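Local coordinates for protein hypoxanthine-guanine phosphoribosyltransferase (Leishmania tarentolae, PDB 1PZM) that probably converts guanine and hypoxanthine to GMP and IMP in purine salvage, using phosphoribosylpyrophosphate as the ribose phosphate donor, at residues P58-C63 and E117-M122; V64-F69 and F186-R191; I70-L75 and M122-I127; D126-A131 and L154-S159. All blocks are in the same frame, centred on the assembly; numbering follows the deposited sequence.

Overall arrangement
From the N terminus, 58-63, 64-69 and 70-75 follow one another as a strand, a loop and the start of a helix, and each waits for a later partner. Contact 1 closes first, when 117-122 pairs with the strand. Contact 3 follows, as the same returning strand runs on against the helix; contacts 1 and 3 therefore cross, and they share Met122. Contact 4 begins where contact 3 ends, sharing Asp126 and Ile127, and pairs the nucleotide-binding loop with 154-159. Contact 2 closes last: 186-191 returns to 64-69, so contacts 3 and 4 both fall within its span, while it crosses contact 1. Together they join the parallel sheet, helix 69-81 and the GMP site.

Contact 1 of 4, residues P58-C63 and E117-M122; sequences PLYLLC and ENRHIM
Two neighbouring parallel strands of the central sheet, 59-64 and 120-125, are joined here by Tyr60, which is gripped between His120 and Met122. Tyr60 N donates to His120 O at 2.9 Å in a nearly straight bond (171°), and Tyr60 O accepts from Met122 N at 2.8 Å. One step on, Leu62 N reaches Met122 O at 2.7 Å. Before the strands join, a water that accepts from His120 N and donates to Pro58 O bridges the gap. This ladder lies inside the phosphoribosyltransferase fold, where helices pack on both faces of a parallel sheet, and the residue types follow suit. Leu59 CD1 rests on Met122 CB (3.9 Å), on the face covered by helices 30-48 and 69-81; unbranched Met122 is long enough to bring SD beside Leu61 CD2. The other face carries Tyr60 CB against Ile121 CG2 (3.8 Å) and Leu62 CD2 against Ile121 CD1 (3.9 Å). With CG turned away from its carbonyl carbon (chi1 -81°), the tyrosine ring extends toward Arg119, whose CG lies 3.8 Å from Tyr60 CE1. His120 stacks on Phe51 and uses ND1 to bond Ser148.

Contact 2 of 4, residues V64-F69 and F186-R191; sequences VLKGSF and FAESYR. Unlike the reference sequence in segment 186-191: Glu188 (reference Asp), Tyr190 (reference Leu). Residue 189 of segment 186-191 comes from a tag, linker or insertion.
Lys66 and Arg191 share one carboxylate oxygen, OE1 of Glu188 (aspartate in the reference sequence), and so link the loop after strand 59-64 to the loop before strand 196-199. Lys66 NZ donates to Glu188 OE1 at 3.0 Å, and Arg191 NH2 donates to the same Glu188 OE1, also at 3.0 Å and almost straight (172°). The two donors come from opposite faces of the carboxylate, each well out of its plane, while OE1 lies nearly in the plane of the guanidinium. Both cations have further partners: Lys66 NZ bonds Val88 O of the second subunit, and Arg191 NH1 bonds Gly183 O. Anchored at both ends in this way, the guanidinium has little freedom to turn, and Lys66 CB sits over the centre of one of its faces, 3.5 Å above the plane. The extended methylene chain of the lysine crosses the arginine at about a right angle, bringing Lys66 CD to 3.4 Å from Arg191 NH2. Lysine suits this place because its long apolar stem can cover a flat cation while its tip reaches onward to an anion. At Gly67, which has no side chain, Arg191 NH1 comes within 3.6 Å of CA. Within the first loop, Ser68 N is satisfied by Val64 O at 3.2 Å, and Phe69 N bonds Lys66 O in a type I turn. The Leu-Lys-Gly-Ser sequence, with a cis peptide before Lys66, is consistent with the pyrophosphate-binding loop seen in relatives, here held close to the GMP site and the dimer interface.

Contact 3 of 4, residues I70-L75 and M122-I127; sequences IFTADL and MLVEDI. With 5GP (guanosine-5'-monophosphate), chain C.
Phe71 and Leu75 pack on Val124 through apolar atoms, the hydroxyl oxygen of Thr72 lies against the same valine, and no hydrogen bond passes between the two segments. Val124 CG1 lies anti to its own nitrogen (chi1 176°) and meets two helix residues at once: Phe71 CD2 at 3.6 Å and Thr72 OG1 at 3.3 Å. Its other branch, Val124 CG2, reaches Leu75 CD2 at 4.2 Å. A beta-branched valine suits a strand, and its two methyls spread over successive turns of the helix. The Phe71 ring also borders the backbone, with CD2 3.6 Å from Glu125 O.

Polar groups are answered close by. Thr72 OG1, although pressed against a methyl, bonds Ser68 O one turn back in the chain, and Ser68 OG lies within hydrogen-bonding distance of both Val124 O and Val64 O. At the corner where the chain turns, Asp126 OD1 accepts a weak, bent bond from Ile127 N.

Ligand contacts lie at that same end. GMP O2' donates to Ile127 O at 3.1 Å and comes within 3.2 Å of Asp126 OD1, while Ile127 CG2 packs against N9 of the nucleotide at 3.4 Å, where base and ribose join.

The axes of helix segment 70-75 and strand segment 122-125 approach to 8.5 Å, with their directions 125° apart. Helix 30-48 adds Thr37 against Phe71 and Leu75, strand 148-156 brings Leu154 to Phe71 and Val152 to Val124, and Ala73 of helix 69-81 packs on Ala73 of the second subunit.

Contact 4 of 4, residues D126-A131 and L154-S159; sequences DIVDSA and LLDKPS. With 5GP (guanosine-5'-monophosphate), chain C.
Lys157 and Asp129, which touch across the two segments, both reach bound GMP. Lys157 NZ holds the edge of the purine, bonding O6 at 2.7 Å and N7 at 2.6 Å, a pair of acceptors found together on 6-oxopurines. The phosphate sits in a loop of backbone donors: Asp129 N and Ala131 N each bond O1P at 2.8 Å, and Ser130 N bonds O2P at 3.0 Å. Main-chain amides pointing inward, at the start of helix 132-142, suit an anion well.

The next layer places these groups. The Lys157 chain, bent at its third torsion (-68°), runs past Ile127, whose CD1 meets Lys157 CE at 3.7 Å; NZ has a further acceptor in Ala177 O. Asp129 OD2 is salt-bridged to Arg176, and a water accepts from Lys157 NZ and donates weakly to Asp129 OD2.

Beneath lies a parallel backbone ladder. Leu155 N bonds Asp126 O, Leu155 O accepts from Val128 N at 3.1 Å, and Lys157 N bonds Val128 O at 2.9 Å, so base-binding and phosphate-binding segments are fixed in register.

The sequence from Ile121 to Thr133 fits the phosphoribosylpyrophosphate motif of this family, set in a beta-alpha-beta unit of strand 127-128, helix 132-142 and strand 148-156; strand 169-173 flanks the last, and Val179 of strand 179-180 packs on Ile127 and Leu155.

Contact 1 of 4, residues P58-C63 and E117-M122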
# COMPACT_ATOMS: atom_id res chain seq x y z
N PRO A 58 16.66 8.86 6.87
CA PRO A 58 15.86 8.97 5.65
C PRO A 58 14.62 9.83 5.86
O PRO A 58 14.45 10.32 6.96
CB PRO A 58 15.41 7.52 5.43
CG PRO A 58 15.25 7.02 6.83
CD PRO A 58 16.23 7.72 7.69
N LEU A 59 13.80 10.02 4.82
CA LEU A 59 12.42 10.52 4.98
C LEU A 59 11.54 9.35 5.31
O LEU A 59 11.46 8.38 4.52
CB LEU A 59 11.89 11.07 3.67
CG LEU A 59 10.53 11.77 3.68
CD1 LEU A 59 10.48 12.82 4.75
CD2 LEU A 59 10.34 12.42 2.28
N TYR A 60 10.91 9.43 6.47
CA TYR A 60 9.94 8.43 6.87
C TYR A 60 8.60 8.81 6.31
O TYR A 60 8.06 9.87 6.68
CB TYR A 60 9.84 8.36 8.39
CG TYR A 60 10.94 7.54 9.01
CD1 TYR A 60 12.22 8.10 9.22
CD2 TYR A 60 10.70 6.21 9.43
CE1 TYR A 60 13.23 7.30 9.84
CE2 TYR A 60 11.71 5.43 10.04
CZ TYR A 60 12.95 6.00 10.23
OH TYR A 60 13.92 5.27 10.82
N LEU A 61 8.04 7.94 5.47
CA LEU A 61 6.67 8.16 4.99
C LEU A 61 5.75 7.41 5.96
O LEU A 61 5.91 6.18 6.13
CB LEU A 61 6.50 7.63 3.56
CG LEU A 61 7.35 8.30 2.45
CD1 LEU A 61 7.17 7.58 1.12
CD2 LEU A 61 7.02 9.78 2.31
N LEU A 62 4.84 8.16 6.59
CA LEU A 62 3.85 7.61 7.52
C LEU A 62 2.51 7.45 6.81
O LEU A 62 1.73 8.45 6.65
CB LEU A 62 3.75 8.49 8.81
CG LEU A 62 4.83 8.13 9.87
CD1 LEU A 62 6.33 7.94 9.37
CD2 LEU A 62 4.83 9.17 10.98
N CYS A 63 2.25 6.21 6.35
CA CYS A 63 1.06 5.95 5.54
C CYS A 63 -0.22 5.81 6.40
O CYS A 63 -0.30 4.94 7.27
CB CYS A 63 1.28 4.70 4.67
SG CYS A 63 -0.21 4.05 3.92
N GLU A 117 11.81 9.56 16.92
CA GLU A 117 12.47 10.63 17.64
C GLU A 117 13.72 11.02 16.89
O GLU A 117 14.49 10.15 16.46
CB GLU A 117 12.83 10.19 19.06
CG GLU A 117 13.69 11.19 19.83
CD GLU A 117 13.90 10.82 21.29
OE1 GLU A 117 14.16 9.63 21.61
OE2 GLU A 117 13.82 11.74 22.13
N ASN A 118 13.91 12.33 16.71
CA ASN A 118 15.04 12.84 15.96
C ASN A 118 15.03 12.46 14.45
O ASN A 118 16.02 12.67 13.75
N ARG A 119 13.91 11.94 13.94
CA ARG A 119 13.80 11.55 12.51
C ARG A 119 12.94 12.52 11.70
O ARG A 119 12.11 13.26 12.27
CB ARG A 119 13.20 10.12 12.37
CG ARG A 119 13.97 9.04 13.11
CD ARG A 119 15.42 8.98 12.72
NE ARG A 119 16.07 7.88 13.42
CZ ARG A 119 17.38 7.68 13.47
NH1 ARG A 119 18.21 8.52 12.86
NH2 ARG A 119 17.85 6.63 14.14
N HIS A 120 13.15 12.53 10.39
CA HIS A 120 12.36 13.39 9.50
C HIS A 120 11.14 12.61 9.06
O HIS A 120 11.26 11.54 8.42
CB HIS A 120 13.20 13.84 8.31
CG HIS A 120 14.34 14.72 8.68
ND1 HIS A 120 14.16 16.01 9.16
CD2 HIS A 120 15.68 14.51 8.67
CE1 HIS A 120 15.34 16.56 9.41
NE2 HIS A 120 16.28 15.67 9.13
N ILE A 121 9.96 13.07 9.47
CA ILE A 121 8.76 12.29 9.16
C ILE A 121 7.73 13.06 8.33
O ILE A 121 7.61 14.29 8.42
CB ILE A 121 8.10 11.72 10.44
CG1 ILE A 121 7.54 12.83 11.29
CG2 ILE A 121 9.06 10.80 11.25
CD1 ILE A 121 6.76 12.27 12.47
N MET A 122 7.01 12.31 7.50
CA MET A 122 6.03 12.88 6.59
C MET A 122 4.76 12.07 6.64
O MET A 122 4.75 10.84 6.27
CB MET A 122 6.56 12.87 5.16
CG MET A 122 5.57 13.56 4.20
SD MET A 122 6.24 13.89 2.59
CE MET A 122 7.34 15.34 3.09
O HOH W 1 15.22 11.04 9.57

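Contact 2 of 4, residues V64-F69 and F186-R191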
# COMPACT_ATOMS: atom_id res chain seq x y z
N VAL A 64 -1.19 6.69 6.18
CA VAL A 64 -2.41 6.65 6.97
C VAL A 64 -3.37 5.64 6.33
O VAL A 64 -4.00 5.92 5.33
CB VAL A 64 -3.08 8.02 7.13
CG1 VAL A 64 -4.33 7.91 8.09
CG2 VAL A 64 -2.10 9.05 7.70
N LEU A 65 -3.45 4.44 6.90
CA LEU A 65 -4.36 3.41 6.45
C LEU A 65 -5.86 3.74 6.69
O LEU A 65 -6.19 4.39 7.68
CB LEU A 65 -4.02 2.14 7.23
CG LEU A 65 -2.66 1.61 6.76
CD1 LEU A 65 -2.31 0.38 7.54
CD2 LEU A 65 -2.63 1.28 5.26
N LYS A 66 -6.77 3.28 5.83
CA LYS A 66 -6.50 2.36 4.68
C LYS A 66 -6.19 3.12 3.44
O LYS A 66 -5.42 2.69 2.62
CB LYS A 66 -7.78 1.55 4.40
CG LYS A 66 -8.16 0.46 5.49
CD LYS A 66 -9.28 -0.47 4.93
CE LYS A 66 -9.72 -1.57 5.88
NZ LYS A 66 -10.68 -2.45 5.13
N GLY A 67 -6.84 4.27 3.30
CA GLY A 67 -6.97 4.95 2.02
C GLY A 67 -5.70 5.42 1.38
O GLY A 67 -5.67 5.61 0.16
N SER A 68 -4.66 5.68 2.17
CA SER A 68 -3.44 6.25 1.60
C SER A 68 -2.52 5.19 1.03
O SER A 68 -1.46 5.53 0.52
CB SER A 68 -2.68 7.10 2.63
OG SER A 68 -3.60 7.91 3.36
N PHE A 69 -2.89 3.91 1.14
CA PHE A 69 -1.93 2.90 0.67
C PHE A 69 -1.51 2.95 -0.79
O PHE A 69 -0.32 2.67 -1.10
CB PHE A 69 -2.29 1.45 1.09
CG PHE A 69 -3.16 0.69 0.12
CD1 PHE A 69 -2.65 -0.43 -0.57
CD2 PHE A 69 -4.54 1.01 -0.03
CE1 PHE A 69 -3.47 -1.20 -1.43
CE2 PHE A 69 -5.36 0.28 -0.89
CZ PHE A 69 -4.82 -0.81 -1.62
N PHE A 186 -15.98 3.66 -1.10
CA PHE A 186 -17.33 3.93 -0.59
C PHE A 186 -17.76 2.64 0.07
O PHE A 186 -17.82 1.59 -0.59
CB PHE A 186 -18.34 4.35 -1.65
CG PHE A 186 -19.76 4.46 -1.09
CD1 PHE A 186 -20.11 5.49 -0.25
CD2 PHE A 186 -20.73 3.49 -1.38
CE1 PHE A 186 -21.40 5.58 0.27
CE2 PHE A 186 -22.00 3.58 -0.90
CZ PHE A 186 -22.35 4.60 -0.06
N ALA A 187 -18.05 2.69 1.37
CA ALA A 187 -18.40 1.45 2.14
C ALA A 187 -17.39 0.25 1.88
O ALA A 187 -17.80 -0.86 1.64
CB ALA A 187 -19.84 1.01 1.84
N GLU A 188 -16.09 0.57 1.82
CA GLU A 188 -14.98 -0.39 1.67
C GLU A 188 -14.72 -0.79 0.21
O GLU A 188 -13.68 -1.44 -0.06
CB GLU A 188 -15.12 -1.65 2.58
CG GLU A 188 -15.11 -1.33 4.09
CD GLU A 188 -13.83 -0.61 4.54
OE1 GLU A 188 -12.76 -0.74 3.91
OE2 GLU A 188 -13.86 0.14 5.53
N SER A 189 -15.65 -0.44 -0.69
CA SER A 189 -15.53 -0.80 -2.13
C SER A 189 -14.83 0.31 -2.91
O SER A 189 -14.73 1.44 -2.41
CB SER A 189 -16.90 -1.11 -2.76
OG SER A 189 -17.48 -2.25 -2.17
N TYR A 190 -14.32 -0.02 -4.11
CA TYR A 190 -13.83 0.95 -5.09
C TYR A 190 -12.44 1.47 -4.85
O TYR A 190 -11.95 2.26 -5.64
CB TYR A 190 -14.82 2.13 -5.28
CG TYR A 190 -16.24 1.65 -5.43
CD1 TYR A 190 -16.54 0.57 -6.26
CD2 TYR A 190 -17.29 2.26 -4.74
CE1 TYR A 190 -17.86 0.10 -6.38
CE2 TYR A 190 -18.63 1.80 -4.88
CZ TYR A 190 -18.89 0.73 -5.71
OH TYR A 190 -20.15 0.22 -5.87
N ARG A 191 -11.76 1.02 -3.80
CA ARG A 191 -10.36 1.43 -3.59
C ARG A 191 -9.44 1.04 -4.74
O ARG A 191 -8.42 1.68 -4.93
CB ARG A 191 -9.75 0.69 -2.38
CG ARG A 191 -10.42 1.08 -1.02
CD ARG A 191 -9.61 0.56 0.15
NE ARG A 191 -10.37 0.67 1.38
CZ ARG A 191 -10.52 1.79 2.10
NH1 ARG A 191 -9.94 2.94 1.74
NH2 ARG A 191 -11.24 1.76 3.21

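Contact 3 of 4, residues I70-L75 and M122-I127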
# COMPACT_ATOMS: atom_id res chain seq x y z
N ILE A 70 -2.42 3.24 -1.70
CA ILE A 70 -1.98 3.35 -3.11
C ILE A 70 -1.09 4.57 -3.39
O ILE A 70 -0.03 4.45 -4.02
CB ILE A 70 -3.15 3.21 -4.08
CG1 ILE A 70 -3.65 1.73 -3.98
CG2 ILE A 70 -2.70 3.58 -5.56
CD1 ILE A 70 -4.94 1.38 -4.64
N PHE A 71 -1.50 5.72 -2.87
CA PHE A 71 -0.75 6.97 -3.01
C PHE A 71 0.64 6.79 -2.42
O PHE A 71 1.61 7.23 -3.01
CB PHE A 71 -1.53 8.10 -2.30
CG PHE A 71 -0.84 9.45 -2.39
CD1 PHE A 71 -0.33 9.93 -3.60
CD2 PHE A 71 -0.78 10.27 -1.24
CE1 PHE A 71 0.31 11.16 -3.66
CE2 PHE A 71 -0.18 11.56 -1.32
CZ PHE A 71 0.37 11.99 -2.51
N THR A 72 0.72 6.15 -1.24
CA THR A 72 2.00 5.88 -0.61
C THR A 72 2.93 5.00 -1.54
O THR A 72 4.12 5.26 -1.70
CB THR A 72 1.82 5.16 0.78
OG1 THR A 72 1.08 5.99 1.71
CG2 THR A 72 3.16 5.03 1.42
N ALA A 73 2.37 3.91 -2.07
CA ALA A 73 3.14 3.01 -2.95
C ALA A 73 3.71 3.77 -4.13
O ALA A 73 4.84 3.51 -4.54
CB ALA A 73 2.26 1.90 -3.46
N ASP A 74 2.89 4.66 -4.70
CA ASP A 74 3.31 5.37 -5.93
C ASP A 74 4.25 6.57 -5.56
O ASP A 74 5.28 6.76 -6.16
CB ASP A 74 2.05 5.91 -6.64
CG ASP A 74 1.24 4.80 -7.33
OD1 ASP A 74 1.63 3.58 -7.24
OD2 ASP A 74 0.20 5.08 -8.01
N LEU A 75 3.89 7.33 -4.53
CA LEU A 75 4.76 8.44 -4.08
C LEU A 75 6.13 7.91 -3.68
O LEU A 75 7.12 8.54 -4.00
CB LEU A 75 4.15 9.20 -2.91
CG LEU A 75 5.00 10.27 -2.21
CD1 LEU A 75 5.38 11.54 -3.09
CD2 LEU A 75 4.28 10.72 -0.84
N MET A 122 7.01 12.31 7.50
CA MET A 122 6.03 12.88 6.59
C MET A 122 4.76 12.07 6.64
O MET A 122 4.75 10.84 6.27
CB MET A 122 6.56 12.87 5.16
CG MET A 122 5.57 13.56 4.20
SD MET A 122 6.24 13.89 2.59
CE MET A 122 7.34 15.34 3.09
N LEU A 123 3.68 12.72 7.07
CA LEU A 123 2.37 12.06 7.10
C LEU A 123 1.81 12.06 5.70
O LEU A 123 1.81 13.12 5.01
CB LEU A 123 1.39 12.77 8.04
CG LEU A 123 1.64 12.59 9.54
CD1 LEU A 123 0.87 13.60 10.36
CD2 LEU A 123 1.28 11.17 9.95
N VAL A 124 1.31 10.89 5.28
CA VAL A 124 0.87 10.69 3.91
C VAL A 124 -0.63 10.39 3.95
O VAL A 124 -1.06 9.41 4.53
CB VAL A 124 1.62 9.52 3.18
CG1 VAL A 124 1.02 9.32 1.77
CG2 VAL A 124 3.14 9.80 3.10
N GLU A 125 -1.42 11.27 3.34
CA GLU A 125 -2.88 11.15 3.41
C GLU A 125 -3.49 11.10 2.03
O GLU A 125 -3.01 11.80 1.10
CB GLU A 125 -3.44 12.38 4.09
CG GLU A 125 -3.28 12.44 5.56
CD GLU A 125 -4.54 12.03 6.28
OE1 GLU A 125 -5.05 10.90 6.04
OE2 GLU A 125 -5.05 12.90 7.05
N ASP A 126 -4.58 10.37 1.89
CA ASP A 126 -5.27 10.39 0.59
C ASP A 126 -6.09 11.67 0.39
O ASP A 126 -5.99 12.32 -0.67
CB ASP A 126 -6.15 9.16 0.41
CG ASP A 126 -6.99 8.86 1.61
OD1 ASP A 126 -6.98 9.60 2.62
OD2 ASP A 126 -7.76 7.89 1.65
N ILE A 127 -6.87 12.04 1.37
CA ILE A 127 -7.80 13.16 1.23
C ILE A 127 -8.03 13.79 2.58
O ILE A 127 -8.16 13.10 3.59
CB ILE A 127 -9.12 12.73 0.47
CG1 ILE A 127 -10.01 13.95 0.20
CG2 ILE A 127 -9.89 11.59 1.19
CD1 ILE A 127 -10.88 13.77 -1.05
P 5GP C . -11.59 14.70 7.84
O1P 5GP C . -10.62 15.57 7.12
O2P 5GP C . -12.92 15.35 8.03
O3P 5GP C . -11.02 14.48 9.18
O5' 5GP C . -11.73 13.31 7.04
C5' 5GP C . -12.49 12.20 7.53
C4' 5GP C . -12.16 10.87 6.79
O4' 5GP C . -12.85 10.72 5.54
C3' 5GP C . -10.68 10.66 6.46
O3' 5GP C . -10.29 9.30 6.64
C2' 5GP C . -10.64 11.03 4.98
O2' 5GP C . -9.52 10.47 4.37
C1' 5GP C . -11.99 10.54 4.43
N9 5GP C . -12.51 11.39 3.31
C8 5GP C . -12.95 12.73 3.31
N7 5GP C . -13.46 13.05 2.04
C5 5GP C . -13.55 11.83 1.40
C6 5GP C . -13.97 11.50 0.10
O6 5GP C . -14.33 12.40 -0.72
N1 5GP C . -13.96 10.16 -0.30
C2 5GP C . -13.55 9.17 0.60
N2 5GP C . -13.56 7.89 0.26
N3 5GP C . -13.12 9.50 1.86
C4 5GP C . -13.14 10.83 2.24

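Contact 4 of 4, residues D126-A131 and L154-S159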
# COMPACT_ATOMS: atom_id res chain seq x y z
N ASP A 126 -4.58 10.37 1.89
CA ASP A 126 -5.27 10.39 0.59
C ASP A 126 -6.09 11.67 0.39
O ASP A 126 -5.99 12.32 -0.67
CB ASP A 126 -6.15 9.16 0.41
CG ASP A 126 -6.99 8.86 1.61
OD1 ASP A 126 -6.98 9.60 2.62
OD2 ASP A 126 -7.76 7.89 1.65
N ILE A 127 -6.87 12.04 1.37
CA ILE A 127 -7.80 13.16 1.23
C ILE A 127 -8.03 13.79 2.58
O ILE A 127 -8.16 13.10 3.59
CB ILE A 127 -9.12 12.73 0.47
CG1 ILE A 127 -10.01 13.95 0.20
CG2 ILE A 127 -9.89 11.59 1.19
CD1 ILE A 127 -10.88 13.77 -1.05
N VAL A 128 -8.04 15.12 2.60
CA VAL A 128 -8.31 15.87 3.82
C VAL A 128 -9.52 16.75 3.61
O VAL A 128 -9.57 17.56 2.67
CB VAL A 128 -7.09 16.68 4.30
CG1 VAL A 128 -7.43 17.48 5.56
CG2 VAL A 128 -5.90 15.74 4.61
N ASP A 129 -10.50 16.64 4.51
CA ASP A 129 -11.73 17.37 4.35
C ASP A 129 -11.86 18.36 5.54
O ASP A 129 -11.39 19.51 5.43
CB ASP A 129 -12.87 16.34 4.19
CG ASP A 129 -14.23 16.98 3.99
OD1 ASP A 129 -14.31 18.17 3.59
OD2 ASP A 129 -15.28 16.34 4.19
N SER A 130 -12.40 17.95 6.70
CA SER A 130 -12.48 18.88 7.83
C SER A 130 -11.10 19.10 8.45
O SER A 130 -10.90 20.09 9.14
CB SER A 130 -13.41 18.34 8.94
OG SER A 130 -12.81 17.15 9.52
N ALA A 131 -10.20 18.14 8.23
CA ALA A 131 -8.86 18.14 8.84
C ALA A 131 -8.85 17.74 10.34
O ALA A 131 -7.80 17.76 10.98
CB ALA A 131 -8.14 19.53 8.62
N LEU A 154 -2.97 13.87 -1.17
CA LEU A 154 -3.21 13.83 -2.64
C LEU A 154 -4.31 14.80 -3.00
O LEU A 154 -4.16 15.63 -3.91
CB LEU A 154 -3.53 12.38 -3.15
CG LEU A 154 -3.84 12.24 -4.66
CD1 LEU A 154 -2.70 12.77 -5.57
CD2 LEU A 154 -4.20 10.75 -4.98
N LEU A 155 -5.42 14.72 -2.24
CA LEU A 155 -6.60 15.51 -2.54
C LEU A 155 -6.91 16.36 -1.34
O LEU A 155 -7.28 15.88 -0.28
CB LEU A 155 -7.79 14.61 -2.85
CG LEU A 155 -7.66 13.67 -4.03
CD1 LEU A 155 -8.97 12.91 -4.13
CD2 LEU A 155 -7.39 14.52 -5.31
N ASP A 156 -6.81 17.68 -1.51
CA ASP A 156 -7.15 18.59 -0.40
C ASP A 156 -8.49 19.20 -0.72
O ASP A 156 -8.65 19.80 -1.81
CB ASP A 156 -6.06 19.68 -0.29
CG ASP A 156 -6.07 20.38 1.04
OD1 ASP A 156 -5.45 21.47 1.16
OD2 ASP A 156 -6.68 19.88 2.03
N LYS A 157 -9.42 19.16 0.25
CA LYS A 157 -10.70 19.87 0.14
C LYS A 157 -10.77 21.01 1.16
O LYS A 157 -11.51 20.91 2.19
CB LYS A 157 -11.92 18.90 0.29
CG LYS A 157 -11.89 17.74 -0.76
CD LYS A 157 -13.21 16.87 -0.78
CE LYS A 157 -13.37 16.11 0.43
NZ LYS A 157 -14.33 14.87 0.35
N PRO A 158 -10.06 22.12 0.89
CA PRO A 158 -9.96 23.20 1.89
C PRO A 158 -11.30 23.89 2.18
O PRO A 158 -11.51 24.49 3.28
CB PRO A 158 -8.91 24.17 1.30
CG PRO A 158 -8.88 23.90 -0.23
CD PRO A 158 -9.31 22.44 -0.34
N SER A 159 -12.26 23.78 1.27
CA SER A 159 -13.55 24.43 1.58
C SER A 159 -14.27 23.65 2.68
O SER A 159 -15.20 24.13 3.19
CB SER A 159 -14.46 24.61 0.35
OG SER A 159 -14.82 23.34 -0.22
P 5GP C . -11.59 14.70 7.84
O1P 5GP C . -10.62 15.57 7.12
O2P 5GP C . -12.92 15.35 8.03
O3P 5GP C . -11.02 14.48 9.18
O5' 5GP C . -11.73 13.31 7.04
C5' 5GP C . -12.49 12.20 7.53
C4' 5GP C . -12.16 10.87 6.79
O4' 5GP C . -12.85 10.72 5.54
C3' 5GP C . -10.68 10.66 6.46
O3' 5GP C . -10.29 9.30 6.64
C2' 5GP C . -10.64 11.03 4.98
O2' 5GP C . -9.52 10.47 4.37
C1' 5GP C . -11.99 10.54 4.43
N9 5GP C . -12.51 11.39 3.31
C8 5GP C . -12.95 12.73 3.31
N7 5GP C . -13.46 13.05 2.04
C5 5GP C . -13.55 11.83 1.40
C6 5GP C . -13.97 11.50 0.10
O6 5GP C . -14.33 12.40 -0.72
N1 5GP C . -13.96 10.16 -0.30
C2 5GP C . -13.55 9.17 0.60
N2 5GP C . -13.56 7.89 0.26
N3 5GP C . -13.12 9.50 1.86
C4 5GP C . -13.14 10.83 2.24
O HOH W 2 -16.20 16.41 1.46